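SusD superfamily protein (Bacteroides fragilis, PDB 3L22) probably binds sugars at the outer membrane and can bind zinc ions. Local coordinates at residues L176-T187 and A198-K207. Residues are numbered along the deposited sequence; the frame is centred on the assembly and turned at random.
With ZN (zinc ion), chain E; EDO (1,2-ethanediol), chain Z.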
ATOM      1  N   LEU A 176     -11.020  -4.353 -10.396  1.00 13.77           N
ATOM      2  CA  LEU A 176     -10.860  -3.896 -11.766  1.00 13.54           C
ATOM      3  C   LEU A 176     -12.138  -3.226 -12.266  1.00 13.70           C
ATOM      4  O   LEU A 176     -12.052  -2.242 -13.022  1.00 14.11           O
ATOM      5  CB  LEU A 176     -10.437  -5.034 -12.696  1.00 12.46           C
ATOM      6  CG  LEU A 176      -9.060  -5.632 -12.461  1.00 13.68           C
ATOM      7  CD1 LEU A 176      -8.910  -6.894 -13.347  1.00 11.86           C
ATOM      8  CD2 LEU A 176      -7.964  -4.615 -12.713  1.00 12.41           C
ATOM      9  N   SER A 177     -13.305  -3.741 -11.862  1.00 13.73           N
ATOM     10  CA  SER A 177     -14.560  -3.061 -12.190  1.00 14.56           C
ATOM     11  C   SER A 177     -14.670  -1.642 -11.598  1.00 14.79           C
ATOM     12  O   SER A 177     -15.106  -0.720 -12.274  1.00 14.54           O
ATOM     13  CB  SER A 177     -15.761  -3.872 -11.731  1.00 14.18           C
ATOM     14  OG  SER A 177     -15.839  -5.067 -12.440  1.00 16.47           O
ATOM     15  N   ASP A 178     -14.239  -1.477 -10.356  1.00 15.70           N
ATOM     16  CA  ASP A 178     -14.257  -0.159  -9.722  1.00 16.39           C
ATOM     17  C   ASP A 178     -13.243   0.799 -10.355  1.00 16.26           C
ATOM     18  O   ASP A 178     -13.319   2.001 -10.124  1.00 16.67           O
ATOM     19  CB  ASP A 178     -14.013  -0.276  -8.206  1.00 15.83           C
ATOM     20  CG  ASP A 178     -15.278  -0.602  -7.407  1.00 17.55           C
ATOM     21  OD1 ASP A 178     -16.430  -0.550  -7.908  1.00 17.91           O
ATOM     22  OD2 ASP A 178     -15.138  -0.897  -6.206  1.00 17.07           O
ATOM     23  N   LEU A 179     -12.288   0.276 -11.120  1.00 16.10           N
ATOM     24  CA  LEU A 179     -11.282   1.095 -11.782  1.00 15.69           C
ATOM     25  C   LEU A 179     -11.490   1.130 -13.303  1.00 16.72           C
ATOM     26  O   LEU A 179     -10.616   1.599 -14.053  1.00 16.74           O
ATOM     27  CB  LEU A 179      -9.896   0.543 -11.454  1.00 15.51           C
ATOM     28  CG  LEU A 179      -9.517   0.542  -9.965  1.00 14.30           C
ATOM     29  CD1 LEU A 179      -8.172  -0.161  -9.830  1.00 13.90           C
ATOM     30  CD2 LEU A 179      -9.443   1.962  -9.388  1.00 12.30           C
ATOM     31  N   GLU A 180     -12.628   0.651 -13.774  1.00 16.55           N
ATOM     32  CA  GLU A 180     -12.783   0.497 -15.228  1.00 18.47           C
ATOM     33  C   GLU A 180     -13.092   1.773 -15.964  1.00 18.68           C
ATOM     34  O   GLU A 180     -12.747   1.872 -17.135  1.00 20.77           O
ATOM     35  CB  GLU A 180     -13.834  -0.536 -15.590  1.00 18.35           C
ATOM     36  CG  GLU A 180     -15.269  -0.109 -15.394  1.00 21.98           C
ATOM     37  CD  GLU A 180     -16.264  -1.311 -15.512  1.00 26.10           C
ATOM     38  OE1 GLU A 180     -15.834  -2.464 -15.772  1.00 22.89           O
ATOM     39  OE2 GLU A 180     -17.471  -1.069 -15.354  1.00 30.69           O
ATOM     40  N   ASN A 181     -13.801   2.687 -15.316  1.00 17.86           N
ATOM     41  CA  ASN A 181     -14.047   3.993 -15.911  0.75 17.86           C
ATOM     42  C   ASN A 181     -13.388   5.071 -15.061  1.00 17.25           C
ATOM     43  O   ASN A 181     -13.771   5.318 -13.944  1.00 18.60           O
ATOM     44  CB  ASN A 181     -15.526   4.283 -16.111  0.75 17.87           C
ATOM     45  CG  ASN A 181     -15.748   5.450 -17.095  0.75 18.85           C
ATOM     46  OD1 ASN A 181     -14.797   6.142 -17.491  0.75 18.32           O
ATOM     47  ND2 ASN A 181     -16.982   5.643 -17.493  0.75 17.11           N
ATOM     48  N   ILE A 182     -12.350   5.674 -15.626  1.00 17.00           N
ATOM     49  CA  ILE A 182     -11.547   6.662 -14.924  1.00 17.00           C
ATOM     50  C   ILE A 182     -11.434   7.987 -15.639  1.00 16.41           C
ATOM     51  O   ILE A 182     -10.721   8.876 -15.182  1.00 15.56           O
ATOM     52  CB  ILE A 182     -10.134   6.107 -14.575  1.00 16.59           C
ATOM     53  CG1 ILE A 182      -9.328   5.730 -15.816  1.00 18.81           C
ATOM     54  CG2 ILE A 182     -10.234   4.942 -13.599  1.00 15.11           C
ATOM     55  CD1 ILE A 182      -7.924   5.393 -15.448  1.00 20.02           C
ATOM     56  N   SER A 183     -12.174   8.174 -16.720  1.00 15.64           N
ATOM     57  CA  SER A 183     -11.942   9.336 -17.579  1.00 16.19           C
ATOM     58  C   SER A 183     -12.453  10.630 -16.983  1.00 15.15           C
ATOM     59  O   SER A 183     -12.093  11.663 -17.486  1.00 15.74           O
ATOM     60  CB  SER A 183     -12.598   9.130 -18.946  1.00 16.81           C
ATOM     61  OG  SER A 183     -13.970   8.800 -18.768  1.00 19.40           O
ATOM     62  N   ALA A 184     -13.234  10.598 -15.901  1.00 13.73           N
ATOM     63  CA  ALA A 184     -13.650  11.829 -15.248  1.00 13.56           C
ATOM     64  C   ALA A 184     -12.717  12.168 -14.094  1.00 13.57           C
ATOM     65  O   ALA A 184     -12.846  13.252 -13.528  1.00 13.65           O
ATOM     66  CB  ALA A 184     -15.081  11.749 -14.772  1.00 12.77           C
ATOM     67  N   LEU A 185     -11.787  11.274 -13.741  1.00 12.97           N
ATOM     68  CA  LEU A 185     -10.855  11.603 -12.688  1.00 12.66           C
ATOM     69  C   LEU A 185      -9.898  12.720 -13.098  1.00 12.92           C
ATOM     70  O   LEU A 185      -9.554  12.873 -14.252  1.00 12.14           O
ATOM     71  CB  LEU A 185     -10.079  10.388 -12.202  1.00 12.10           C
ATOM     72  CG  LEU A 185     -10.886   9.307 -11.488  1.00 12.55           C
ATOM     73  CD1 LEU A 185      -9.921   8.105 -11.255  1.00  8.65           C
ATOM     74  CD2 LEU A 185     -11.564   9.795 -10.160  1.00  9.57           C
ATOM     75  N   ASP A 186      -9.463  13.480 -12.101  1.00 13.13           N
ATOM     76  CA  ASP A 186      -8.493  14.584 -12.281  1.00 13.34           C
ATOM     77  C   ASP A 186      -7.104  14.062 -12.707  1.00 12.41           C
ATOM     78  O   ASP A 186      -6.819  12.865 -12.590  1.00 11.36           O
ATOM     79  CB  ASP A 186      -8.375  15.322 -10.942  1.00 13.18           C
ATOM     80  CG  ASP A 186      -7.591  16.613 -11.034  1.00 16.60           C
ATOM     81  OD1 ASP A 186      -7.850  17.348 -12.005  1.00 14.34           O
ATOM     82  OD2 ASP A 186      -6.719  16.857 -10.139  1.00 17.38           O
ATOM     83  N   THR A 187      -6.271  14.956 -13.232  1.00 12.76           N
ATOM     84  CA  THR A 187      -4.946  14.637 -13.720  1.00 13.20           C
ATOM     85  C   THR A 187      -3.838  15.569 -13.239  1.00 13.47           C
ATOM     86  O   THR A 187      -2.800  15.608 -13.862  1.00 15.14           O
ATOM     87  CB  THR A 187      -4.923  14.650 -15.270  1.00 13.02           C
ATOM     88  OG1 THR A 187      -5.268  15.959 -15.699  1.00 14.32           O
ATOM     89  CG2 THR A 187      -5.945  13.644 -15.881  1.00 13.42           C
ATOM     90  N   ALA A 198      -7.886  10.909  -5.636  1.00 13.35           N
ATOM     91  CA  ALA A 198      -7.557   9.976  -6.696  1.00 14.24           C
ATOM     92  C   ALA A 198      -7.577  10.621  -8.076  1.00 14.42           C
ATOM     93  O   ALA A 198      -8.589  11.196  -8.499  1.00 17.67           O
ATOM     94  CB  ALA A 198      -8.526   8.756  -6.690  1.00 14.00           C
ATOM     95  N   THR A 199      -6.439  10.541  -8.749  1.00 12.98           N
ATOM     96  CA  THR A 199      -6.287  10.935 -10.134  1.00 11.69           C
ATOM     97  C   THR A 199      -6.360   9.708 -11.036  1.00 11.97           C
ATOM     98  O   THR A 199      -6.355   8.570 -10.555  1.00 12.00           O
ATOM     99  CB  THR A 199      -4.928  11.596 -10.343  1.00 11.05           C
ATOM    100  OG1 THR A 199      -3.885  10.729  -9.836  1.00  9.93           O
ATOM    101  CG2 THR A 199      -4.891  12.990  -9.672  1.00  7.59           C
ATOM    102  N   GLN A 200      -6.397   9.938 -12.344  1.00 11.52           N
ATOM    103  CA  GLN A 200      -6.258   8.858 -13.293  1.00 11.45           C
ATOM    104  C   GLN A 200      -4.967   8.094 -13.035  1.00 12.16           C
ATOM    105  O   GLN A 200      -4.973   6.851 -13.025  1.00 12.36           O
ATOM    106  CB  GLN A 200      -6.311   9.388 -14.730  1.00 11.77           C
ATOM    107  CG  GLN A 200      -7.689   9.974 -15.046  1.00 12.95           C
ATOM    108  CD  GLN A 200      -7.864  10.335 -16.495  1.00 13.58           C
ATOM    109  OE1 GLN A 200      -7.270   9.685 -17.372  1.00 16.32           O
ATOM    110  NE2 GLN A 200      -8.649  11.395 -16.764  1.00 12.15           N
ATOM    111  N   ALA A 201      -3.867   8.809 -12.773  1.00 12.46           N
ATOM    112  CA  ALA A 201      -2.583   8.147 -12.405  1.00 11.73           C
ATOM    113  C   ALA A 201      -2.689   7.235 -11.188  1.00 12.39           C
ATOM    114  O   ALA A 201      -2.138   6.139 -11.193  1.00 11.74           O
ATOM    115  CB  ALA A 201      -1.485   9.196 -12.167  1.00 11.70           C
ATOM    116  N   ALA A 202      -3.381   7.673 -10.145  1.00 11.69           N
ATOM    117  CA  ALA A 202      -3.580   6.832  -8.967  1.00 11.80           C
ATOM    118  C   ALA A 202      -4.372   5.537  -9.282  1.00 11.75           C
ATOM    119  O   ALA A 202      -4.027   4.444  -8.822  1.00 13.18           O
ATOM    120  CB  ALA A 202      -4.303   7.635  -7.874  1.00 10.62           C
ATOM    121  N   ALA A 203      -5.455   5.690 -10.030  1.00 10.83           N
ATOM    122  CA  ALA A 203      -6.280   4.575 -10.431  1.00 11.45           C
ATOM    123  C   ALA A 203      -5.454   3.571 -11.263  1.00 10.92           C
ATOM    124  O   ALA A 203      -5.563   2.360 -11.086  1.00 10.69           O
ATOM    125  CB  ALA A 203      -7.488   5.076 -11.214  1.00  8.83           C
ATOM    126  N   ASN A 204      -4.645   4.095 -12.175  1.00 11.27           N
ATOM    127  CA  ASN A 204      -3.790   3.264 -13.015  1.00 11.64           C
ATOM    128  C   ASN A 204      -2.674   2.571 -12.246  1.00 11.78           C
ATOM    129  O   ASN A 204      -2.310   1.432 -12.563  1.00 11.53           O
ATOM    130  CB  ASN A 204      -3.229   4.093 -14.177  1.00 12.13           C
ATOM    131  CG  ASN A 204      -4.257   4.309 -15.294  1.00 12.25           C
ATOM    132  OD1 ASN A 204      -4.941   3.373 -15.668  1.00 14.93           O
ATOM    133  ND2 ASN A 204      -4.331   5.535 -15.853  1.00  9.19           N
HETATM  134  N   MSE A 205      -2.158   3.226 -11.208  1.00 12.45           N
HETATM  135  CA  MSE A 205      -1.181   2.583 -10.322  1.00 12.31           C
HETATM  136  C   MSE A 205      -1.827   1.382  -9.615  1.00 12.82           C
HETATM  137  O   MSE A 205      -1.218   0.318  -9.527  1.00 12.18           O
HETATM  138  CB  MSE A 205      -0.628   3.564  -9.278  1.00 12.25           C
HETATM  139  CG  MSE A 205       0.362   4.552  -9.836  1.00 13.13           C
HETATM  140 SE   MSE A 205       1.955   3.654 -10.533  0.75 15.84          SE
HETATM  141  CE  MSE A 205       2.657   2.967  -8.807  1.00 15.85           C
ATOM    142  N   LEU A 206      -3.057   1.549  -9.123  1.00 13.07           N
ATOM    143  CA  LEU A 206      -3.729   0.449  -8.428  1.00 13.84           C
ATOM    144  C   LEU A 206      -4.022  -0.696  -9.430  1.00 14.33           C
ATOM    145  O   LEU A 206      -3.881  -1.878  -9.105  1.00 15.09           O
ATOM    146  CB  LEU A 206      -5.030   0.913  -7.739  1.00 13.21           C
ATOM    147  CG  LEU A 206      -5.744  -0.094  -6.832  1.00 13.83           C
ATOM    148  CD1 LEU A 206      -4.771  -0.786  -5.855  1.00 12.06           C
ATOM    149  CD2 LEU A 206      -6.915   0.568  -6.079  1.00 10.05           C
ATOM    150  N   LYS A 207      -4.447  -0.316 -10.629  1.00 14.78           N
ATOM    151  CA  LYS A 207      -4.740  -1.267 -11.678  1.00 14.67           C
ATOM    152  C   LYS A 207      -3.439  -2.022 -12.022  1.00 14.13           C
ATOM    153  O   LYS A 207      -3.426  -3.239 -12.107  1.00 13.30           O
ATOM    154  CB  LYS A 207      -5.290  -0.513 -12.879  1.00 14.98           C
ATOM    155  CG  LYS A 207      -5.845  -1.341 -14.002  1.00 16.46           C
ATOM    156  CD  LYS A 207      -6.479  -0.476 -15.132  1.00 17.27           C
ATOM    157  CE  LYS A 207      -7.728   0.270 -14.712  1.00 15.92           C
ATOM    158  NZ  LYS A 207      -8.518   0.787 -15.876  1.00 13.99           N
TER
HETATM  159 ZN    ZN E   4      -7.825  19.356 -11.982  1.00 22.57          ZN
HETATM  160  C1  EDO Z 466     -10.002  -2.576 -17.302  1.00 32.78           C
HETATM  161  O1  EDO Z 466      -9.253  -1.390 -17.536  1.00 31.18           O
HETATM  162  C2  EDO Z 466     -10.406  -2.839 -15.874  1.00 31.29           C
HETATM  163  O2  EDO Z 466     -10.172  -1.781 -14.961  1.00 31.21           O
HETATM  164  O   HOH W   1      -9.710  11.992 -19.333  1.00 38.07           O
HETATM  165  O   HOH W   2     -10.263  13.021  -9.462  1.00 12.40           O
HETATM  166  O   HOH W   3      -3.788  11.477 -13.648  1.00 12.55           O
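Gln200, in the first turn of helix 200-213, reaches across to the loop that follows helix 168-178. Its chain runs extended beyond CG (chi2 -172°), and this carries NE2 to Leu185 O at 3.1 Å, a nearly straight bond lying close to the plane of the Gln200 amide. A water bridges NE2 to Ser183 O as well, while the CG2 methyl of Thr187 lies alongside the amide. The backbone N of Gln200 donates to Asp186 O at 3.0 Å, and Thr199 is the N-cap residue, its OG1 accepting from Ala202 N.

Along the helix, the small Ala203 CB receives three side chains: Ile182 CG2 at 3.6 Å, Leu185 CD1 at 3.9 Å and Leu179 CD2 at 4.1 Å. The CD1 methyl of Ile182 comes obliquely to the Asn204 amide, equally near OD1 and ND2, and Leu179 CD1 packs on Leu206.

Lys207 bends at chi3 (-67°), bringing NZ within 2.9 Å of Leu179 O, above the carbonyl plane; O1 of a 1,2-ethanediol, probably from the crystallisation liquor, takes a second bond. Asp186 OD1 coordinates a zinc ion at 2.0 Å, and Glu188 OE2 binds the same metal. Gln200 and Lys207 thus each hold a loop carbonyl, one at either end of an apolar centre, while a backbone N holds Asp186 O, tying the zinc-binding loop to the first two turns of helix 200-213.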